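Local coordinates for protein L-lysine 6-oxidase (Marinomonas mediterranea, PDB 3WEU) that oxidises the epsilon-amino group of free L-lysine with a cysteine tryptophylquinone cofactor, releasing ammonium and the hydrogen peroxide that makes it antibacterial, at residues A[70-75]-A[190-195]; A[83-88]-A[142-147]. One frame throughout, in Å; residues are numbered along the deposited sequence.

Contact 1 (A[70-75]-A[190-195]); sequences NEELTL and QGRLIV
Gln190, Thr74 and Arg192 bury the most surface where 70-75 meets the turn leading into strand 193-196. The backbone carbonyl of Gln190 accepts a hydrogen bond from Leu75 N (N to O 3.0 Å), and its CB lies 3.9 Å from Thr74 CB. Thr74 turns its methyl over one face of the Arg192 guanidinium, CG2 standing 3.8 Å from NH2, while its hydroxyl bonds to Asp76 N. With CG anti to the backbone N (chi1 -170°) and the chain extended beyond it, Glu72 carries its carboxylate out to Arg192 in a bidentate, side-on salt bridge: Arg192 NE reaches OE2 at 2.8 Å on the syn side, and NH2 reaches OE1 at 3.1 Å within the guanidinium plane but from above the carboxylate. The carboxylate and guanidinium planes stand 44° apart. Gln190 OE1 takes a hydrogen bond from Arg192 NH1 (2.9 Å), a weak one from NH2, and another from Lys41 NZ. Leu75 CD1 rests on Gly191 CA at 3.5 Å. With Asp188 salt-bridged to NH1, all three Arg192 nitrogens have partners, which fixes the group's rotation; the carboxylates of Glu72 and Asp188 probably offset its charge, while Gln190 OE1 gives Lys41 an uncharged acceptor at this partly buried contact.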
ATOM      1  N   ASN A  70      42.679  38.646  19.340  1.00 38.18           N
ATOM      2  CA  ASN A  70      42.609  37.239  18.858  1.00 38.38           C
ATOM      3  C   ASN A  70      43.251  36.168  19.698  1.00 33.32           C
ATOM      4  O   ASN A  70      43.567  35.105  19.208  1.00 32.66           O
ATOM      5  CB  ASN A  70      43.097  37.134  17.424  1.00 40.64           C
ATOM      6  CG  ASN A  70      42.260  37.944  16.508  1.00 44.43           C
ATOM      7  OD1 ASN A  70      41.030  37.935  16.605  1.00 49.49           O
ATOM      8  ND2 ASN A  70      42.909  38.720  15.642  1.00 52.66           N
ATOM      9  N   GLU A  71      43.361  36.423  20.984  1.00 31.39           N
ATOM     10  CA  GLU A  71      43.809  35.423  21.925  1.00 31.40           C
ATOM     11  C   GLU A  71      42.580  34.680  22.457  1.00 23.60           C
ATOM     12  O   GLU A  71      41.541  35.273  22.685  1.00 24.66           O
ATOM     13  CB  GLU A  71      44.577  36.069  23.079  1.00 38.91           C
ATOM     14  CG  GLU A  71      45.960  36.560  22.651  1.00 53.54           C
ATOM     15  CD  GLU A  71      47.089  35.570  23.002  1.00 67.84           C
ATOM     16  OE1 GLU A  71      48.045  36.002  23.706  1.00 73.25           O
ATOM     17  OE2 GLU A  71      47.026  34.373  22.586  1.00 65.80           O
ATOM     18  N   GLU A  72      42.740  33.383  22.636  1.00 22.63           N
ATOM     19  CA  GLU A  72      41.707  32.544  23.058  1.00 20.55           C
ATOM     20  C   GLU A  72      41.461  32.882  24.508  1.00 22.20           C
ATOM     21  O   GLU A  72      42.376  32.948  25.329  1.00 19.42           O
ATOM     22  CB  GLU A  72      42.063  31.066  22.933  1.00 22.27           C
ATOM     23  CG  GLU A  72      40.809  30.208  23.175  1.00 21.08           C
ATOM     24  CD  GLU A  72      40.935  28.666  23.191  1.00 21.84           C
ATOM     25  OE1 GLU A  72      42.055  28.098  23.200  1.00 24.03           O
ATOM     26  OE2 GLU A  72      39.840  28.041  23.192  1.00 21.30           O
ATOM     27  N   LEU A  73      40.201  32.944  24.827  1.00 21.41           N
ATOM     28  CA  LEU A  73      39.733  33.019  26.222  1.00 22.62           C
ATOM     29  C   LEU A  73      39.186  31.704  26.697  1.00 20.87           C
ATOM     30  O   LEU A  73      38.299  31.108  26.073  1.00 18.96           O
ATOM     31  CB  LEU A  73      38.668  34.087  26.345  1.00 22.25           C
ATOM     32  CG  LEU A  73      39.107  35.495  25.898  1.00 24.77           C
ATOM     33  CD1 LEU A  73      37.938  36.436  25.792  1.00 26.21           C
ATOM     34  CD2 LEU A  73      40.130  36.090  26.870  1.00 28.70           C
ATOM     35  N   THR A  74      39.709  31.244  27.840  1.00 20.58           N
ATOM     36  CA  THR A  74      39.119  30.128  28.538  1.00 21.24           C
ATOM     37  C   THR A  74      38.920  30.495  30.028  1.00 21.09           C
ATOM     38  O   THR A  74      39.302  31.561  30.472  1.00 20.69           O
ATOM     39  CB  THR A  74      39.990  28.884  28.466  1.00 23.91           C
ATOM     40  OG1 THR A  74      41.079  29.028  29.351  1.00 23.11           O
ATOM     41  CG2 THR A  74      40.483  28.632  27.006  1.00 26.64           C
ATOM     42  N   LEU A  75      38.367  29.560  30.767  1.00 23.69           N
ATOM     43  CA  LEU A  75      38.168  29.711  32.230  1.00 22.69           C
ATOM     44  C   LEU A  75      39.469  29.865  32.923  1.00 25.35           C
ATOM     45  O   LEU A  75      39.472  30.379  34.035  1.00 23.06           O
ATOM     46  CB  LEU A  75      37.427  28.521  32.790  1.00 23.19           C
ATOM     47  CG  LEU A  75      35.988  28.350  32.348  1.00 23.07           C
ATOM     48  CD1 LEU A  75      35.433  27.028  32.883  1.00 23.54           C
ATOM     49  CD2 LEU A  75      35.109  29.520  32.745  1.00 23.75           C
ATOM     50  N   GLN A 190      38.291  23.293  30.192  1.00 21.07           N
ATOM     51  CA  GLN A 190      38.589  24.722  30.264  1.00 19.51           C
ATOM     52  C   GLN A 190      37.421  25.609  29.897  1.00 19.44           C
ATOM     53  O   GLN A 190      37.586  26.839  29.721  1.00 19.88           O
ATOM     54  CB  GLN A 190      39.779  25.056  29.365  1.00 23.19           C
ATOM     55  CG  GLN A 190      41.084  24.427  29.855  1.00 23.34           C
ATOM     56  CD  GLN A 190      42.249  24.632  28.924  1.00 25.16           C
ATOM     57  OE1 GLN A 190      42.350  24.037  27.849  1.00 26.23           O
ATOM     58  NE2 GLN A 190      43.178  25.491  29.345  1.00 28.18           N
ATOM     59  N   GLY A 191      36.244  25.042  29.809  1.00 18.14           N
ATOM     60  CA  GLY A 191      35.052  25.860  29.596  1.00 18.49           C
ATOM     61  C   GLY A 191      34.638  26.052  28.147  1.00 19.40           C
ATOM     62  O   GLY A 191      33.631  26.768  27.899  1.00 18.91           O
ATOM     63  N   ARG A 192      35.327  25.399  27.194  1.00 19.15           N
ATOM     64  CA  ARG A 192      34.936  25.517  25.800  1.00 17.62           C
ATOM     65  C   ARG A 192      33.661  24.772  25.594  1.00 17.10           C
ATOM     66  O   ARG A 192      33.402  23.728  26.240  1.00 15.69           O
ATOM     67  CB  ARG A 192      36.012  24.924  24.819  1.00 19.65           C
ATOM     68  CG  ARG A 192      37.382  25.583  24.890  1.00 18.43           C
ATOM     69  CD  ARG A 192      38.405  24.843  24.001  1.00 19.66           C
ATOM     70  NE  ARG A 192      39.703  25.426  24.149  1.00 20.34           N
ATOM     71  CZ  ARG A 192      40.582  25.009  25.047  1.00 21.78           C
ATOM     72  NH1 ARG A 192      40.348  23.920  25.761  1.00 20.69           N
ATOM     73  NH2 ARG A 192      41.742  25.630  25.116  1.00 21.66           N
ATOM     74  N   LEU A 193      32.857  25.259  24.647  1.00 16.96           N
ATOM     75  CA  LEU A 193      31.604  24.588  24.311  1.00 16.39           C
ATOM     76  C   LEU A 193      31.778  23.430  23.334  1.00 16.73           C
ATOM     77  O   LEU A 193      32.556  23.543  22.376  1.00 17.35           O
ATOM     78  CB  LEU A 193      30.673  25.615  23.694  1.00 16.83           C
ATOM     79  CG  LEU A 193      29.382  25.082  23.079  1.00 16.75           C
ATOM     80  CD1 LEU A 193      28.465  24.521  24.113  1.00 17.25           C
ATOM     81  CD2 LEU A 193      28.598  26.175  22.286  1.00 19.02           C
ATOM     82  N   ILE A 194      31.068  22.359  23.556  1.00 15.39           N
ATOM     83  CA  ILE A 194      30.923  21.263  22.593  1.00 17.98           C
ATOM     84  C   ILE A 194      29.483  21.055  22.369  1.00 17.97           C
ATOM     85  O   ILE A 194      28.726  20.809  23.313  1.00 16.43           O
ATOM     86  CB  ILE A 194      31.568  19.935  23.127  1.00 17.03           C
ATOM     87  CG1 ILE A 194      33.054  20.114  23.208  1.00 17.66           C
ATOM     88  CG2 ILE A 194      31.228  18.733  22.229  1.00 18.12           C
ATOM     89  CD1 ILE A 194      33.792  19.119  24.105  1.00 18.90           C
ATOM     90  N   VAL A 195      29.037  21.179  21.126  1.00 16.42           N
ATOM     91  CA  VAL A 195      27.669  20.854  20.828  1.00 15.58           C
ATOM     92  C   VAL A 195      27.552  19.554  20.083  1.00 15.87           C
ATOM     93  O   VAL A 195      28.242  19.345  19.103  1.00 15.62           O
ATOM     94  CB  VAL A 195      27.029  21.929  19.941  1.00 18.11           C
ATOM     95  CG1 VAL A 195      25.553  21.585  19.671  1.00 18.02           C
ATOM     96  CG2 VAL A 195      27.206  23.310  20.560  1.00 18.58           C
TER

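Contact 2 (A[83-88]-A[142-147]); sequences IEWTVH and RSVSGV
Arg142 pairs with Val87 at the start of 142-147, its N bonding to Val87 O (3.1 Å) and its O accepting from Val87 N in an antiparallel hydrogen-bonded pair. Its guanidinium leads away from segment 83-88, to the carbonyl oxygens of Leu139 and Ser154 and the side chain of Asn157. Ser143 follows opposite Thr86 in a non-hydrogen-bonded pair, where the two hydroxyls share a hydrogen bond, Ser143 OG to Thr86 OG1 2.7 Å, that either could donate. As a directly opposed pair the two residues share a face of the sheet, and with OG and OG1 each anti to its own carbonyl carbon (chi1 -70° and -65°) the hydroxyls are brought together. Between the strands, Ser143 CA makes a CA-H...O contact of 3.1 Å with Trp85 O.

Val144 and Trp85 form the next hydrogen-bonded pair, with two N-to-O bonds of 3.0 Å. On the face opposite the hydroxyls, Val144 CG1 touches Trp85 CB at 4.1 Å, and both side chains reach Leu193. The indole has Ile83 CG2 against one face, offset toward the rim. Beside Ser145 a water donates to Glu84 OE2 and is hydrogen-bonded to Ser145 OG (2.7 Å). Another water bridges Ile83 O, to which it donates, and Gly146 N, from which it accepts.

Strand 80-91 also bonds through its other edge to strand 223-232, so it is an inner strand of the sheet. A polar, partly exposed face of Glu84, Thr86, Ser143 and Ser145 backs onto a buried one of Trp85, Val87, Arg142 and Val144: an amphipathic antiparallel strand pair within a mixed sheet, consistent with the assignment of this N-terminal region to the E-set clan of immunoglobulin-like beta folds.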
ATOM      1  N   ILE A  83      32.311  31.776  31.514  1.00 20.69           N
ATOM      2  CA  ILE A  83      32.019  31.775  30.095  1.00 19.65           C
ATOM      3  C   ILE A  83      30.777  30.907  30.007  1.00 20.31           C
ATOM      4  O   ILE A  83      30.831  29.759  30.325  1.00 21.20           O
ATOM      5  CB  ILE A  83      33.180  31.173  29.262  1.00 19.83           C
ATOM      6  CG1 ILE A  83      34.441  32.044  29.407  1.00 20.72           C
ATOM      7  CG2 ILE A  83      32.717  31.029  27.821  1.00 19.56           C
ATOM      8  CD1 ILE A  83      35.725  31.478  28.718  1.00 23.32           C
ATOM      9  N   GLU A  84      29.683  31.490  29.541  1.00 18.67           N
ATOM     10  CA  GLU A  84      28.418  30.802  29.501  1.00 21.45           C
ATOM     11  C   GLU A  84      27.961  30.784  28.073  1.00 20.52           C
ATOM     12  O   GLU A  84      27.864  31.820  27.431  1.00 21.93           O
ATOM     13  CB  GLU A  84      27.372  31.490  30.332  1.00 22.30           C
ATOM     14  CG  GLU A  84      26.157  30.606  30.481  1.00 26.26           C
ATOM     15  CD  GLU A  84      25.179  31.143  31.529  1.00 32.10           C
ATOM     16  OE1 GLU A  84      25.117  32.377  31.735  1.00 32.99           O
ATOM     17  OE2 GLU A  84      24.509  30.302  32.135  1.00 32.03           O
ATOM     18  N   TRP A  85      27.664  29.592  27.611  1.00 20.05           N
ATOM     19  CA  TRP A  85      27.257  29.412  26.249  1.00 20.34           C
ATOM     20  C   TRP A  85      25.798  29.071  26.297  1.00 19.82           C
ATOM     21  O   TRP A  85      25.408  28.230  27.082  1.00 22.69           O
ATOM     22  CB  TRP A  85      28.036  28.200  25.679  1.00 20.31           C
ATOM     23  CG  TRP A  85      29.519  28.277  25.722  1.00 18.81           C
ATOM     24  CD1 TRP A  85      30.358  27.796  26.686  1.00 19.59           C
ATOM     25  CD2 TRP A  85      30.337  28.801  24.705  1.00 20.81           C
ATOM     26  NE1 TRP A  85      31.664  28.012  26.335  1.00 21.74           N
ATOM     27  CE2 TRP A  85      31.683  28.607  25.099  1.00 19.78           C
ATOM     28  CE3 TRP A  85      30.065  29.380  23.459  1.00 18.22           C
ATOM     29  CZ2 TRP A  85      32.753  29.021  24.324  1.00 18.53           C
ATOM     30  CZ3 TRP A  85      31.114  29.759  22.695  1.00 20.68           C
ATOM     31  CH2 TRP A  85      32.455  29.583  23.118  1.00 19.92           C
ATOM     32  N   THR A  86      24.990  29.686  25.431  1.00 20.28           N
ATOM     33  CA  THR A  86      23.608  29.404  25.330  1.00 20.08           C
ATOM     34  C   THR A  86      23.328  29.047  23.897  1.00 19.62           C
ATOM     35  O   THR A  86      23.599  29.813  22.976  1.00 19.65           O
ATOM     36  CB  THR A  86      22.778  30.629  25.779  1.00 20.95           C
ATOM     37  OG1 THR A  86      23.047  30.839  27.170  1.00 21.51           O
ATOM     38  CG2 THR A  86      21.386  30.383  25.614  1.00 22.30           C
ATOM     39  N   VAL A  87      22.846  27.838  23.704  1.00 18.64           N
ATOM     40  CA  VAL A  87      22.575  27.354  22.358  1.00 18.80           C
ATOM     41  C   VAL A  87      21.128  27.037  22.197  1.00 19.96           C
ATOM     42  O   VAL A  87      20.510  26.257  23.011  1.00 20.21           O
ATOM     43  CB  VAL A  87      23.405  26.084  22.069  1.00 17.68           C
ATOM     44  CG1 VAL A  87      23.080  25.583  20.664  1.00 18.76           C
ATOM     45  CG2 VAL A  87      24.875  26.370  22.258  1.00 18.13           C
ATOM     46  N   HIS A  88      20.541  27.624  21.166  1.00 19.08           N
ATOM     47  CA  HIS A  88      19.164  27.369  20.892  1.00 18.71           C
ATOM     48  C   HIS A  88      18.949  26.686  19.522  1.00 17.41           C
ATOM     49  O   HIS A  88      18.965  27.335  18.493  1.00 17.88           O
ATOM     50  CB  HIS A  88      18.332  28.679  20.994  1.00 20.72           C
ATOM     51  CG  HIS A  88      16.839  28.472  20.941  1.00 21.26           C
ATOM     52  ND1 HIS A  88      15.933  29.524  21.069  1.00 22.15           N
ATOM     53  CD2 HIS A  88      16.092  27.367  20.741  1.00 22.19           C
ATOM     54  CE1 HIS A  88      14.705  29.057  20.970  1.00 22.63           C
ATOM     55  NE2 HIS A  88      14.766  27.746  20.822  1.00 24.59           N
ATOM     56  N   ARG A 142      19.365  25.914  25.831  1.00 19.32           N
ATOM     57  CA  ARG A 142      20.026  25.365  27.003  1.00 20.96           C
ATOM     58  C   ARG A 142      21.287  26.158  27.139  1.00 21.75           C
ATOM     59  O   ARG A 142      21.807  26.679  26.137  1.00 21.32           O
ATOM     60  CB  ARG A 142      20.384  23.876  26.837  1.00 20.00           C
ATOM     61  CG  ARG A 142      19.265  22.868  26.732  1.00 22.03           C
ATOM     62  CD  ARG A 142      18.351  22.820  27.955  1.00 20.71           C
ATOM     63  NE  ARG A 142      17.206  21.983  27.738  1.00 19.13           N
ATOM     64  CZ  ARG A 142      16.105  22.342  27.083  1.00 17.73           C
ATOM     65  NH1 ARG A 142      16.013  23.517  26.521  1.00 20.59           N
ATOM     66  NH2 ARG A 142      15.129  21.486  26.917  1.00 22.86           N
ATOM     67  N   SER A 143      21.819  26.217  28.364  1.00 22.57           N
ATOM     68  CA  SER A 143      23.073  26.897  28.710  1.00 19.93           C
ATOM     69  C   SER A 143      24.030  25.948  29.423  1.00 21.71           C
ATOM     70  O   SER A 143      23.621  25.017  30.151  1.00 22.14           O
ATOM     71  CB  SER A 143      22.760  28.056  29.650  1.00 23.79           C
ATOM     72  OG  SER A 143      22.069  29.036  28.879  1.00 27.50           O
ATOM     73  N   VAL A 144      25.299  26.143  29.176  1.00 18.92           N
ATOM     74  CA  VAL A 144      26.316  25.395  29.843  1.00 22.00           C
ATOM     75  C   VAL A 144      27.443  26.352  30.178  1.00 19.02           C
ATOM     76  O   VAL A 144      27.708  27.293  29.460  1.00 19.39           O
ATOM     77  CB  VAL A 144      26.670  24.220  28.896  1.00 27.09           C
ATOM     78  CG1 VAL A 144      27.572  24.657  27.740  1.00 28.40           C
ATOM     79  CG2 VAL A 144      27.234  23.105  29.617  1.00 31.10           C
ATOM     80  N   SER A 145      28.126  26.095  31.290  1.00 21.40           N
ATOM     81  CA  SER A 145      29.312  26.816  31.681  1.00 19.84           C
ATOM     82  C   SER A 145      30.116  26.040  32.678  1.00 20.17           C
ATOM     83  O   SER A 145      29.628  25.111  33.339  1.00 21.31           O
ATOM     84  CB  SER A 145      28.958  28.122  32.314  1.00 24.22           C
ATOM     85  OG  SER A 145      28.165  27.904  33.486  1.00 22.97           O
ATOM     86  N   GLY A 146      31.359  26.402  32.787  1.00 20.13           N
ATOM     87  CA  GLY A 146      32.225  25.747  33.771  1.00 20.67           C
ATOM     88  C   GLY A 146      32.998  24.561  33.197  1.00 23.41           C
ATOM     89  O   GLY A 146      33.054  24.298  31.966  1.00 21.05           O
ATOM     90  N   VAL A 147      33.574  23.807  34.128  1.00 20.95           N
ATOM     91  CA  VAL A 147      34.435  22.675  33.831  1.00 21.54           C
ATOM     92  C   VAL A 147      33.639  21.426  33.625  1.00 22.76           C
ATOM     93  O   VAL A 147      32.888  20.997  34.497  1.00 21.97           O
ATOM     94  CB  VAL A 147      35.461  22.491  34.982  1.00 21.65           C
ATOM     95  CG1 VAL A 147      36.285  21.284  34.755  1.00 22.69           C
ATOM     96  CG2 VAL A 147      36.303  23.758  35.087  1.00 22.78           C
TER
HETATM   97  O   HOH W   1      32.557  27.648  30.380  1.00 19.60           O
HETATM   98  O   HOH W   2      25.661  27.760  32.508  1.00 35.90           O

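Overall arrangement
Contact 2 is nested within the loop that contact 1 closes, and their centres lie 11 Å apart in the same N-terminal region. The segments also meet directly: Trp85 NE1 reaches Gly191 O at 2.8 Å, probably as a hydrogen bond, and Leu193 CB packs 3.4 Å from Trp85 CD2. Two residues before Trp85, Ile83 CD1 comes within 3.6 Å of Thr74 C, while Leu75 CD1 lies 3.5 Å from Gly146 C. The salt-bridged turn of 190-195 is thereby joined to the buried face of the 83-88/142-147 pair. Neither contact includes Cys516 or Trp581, which form the quinone cofactor.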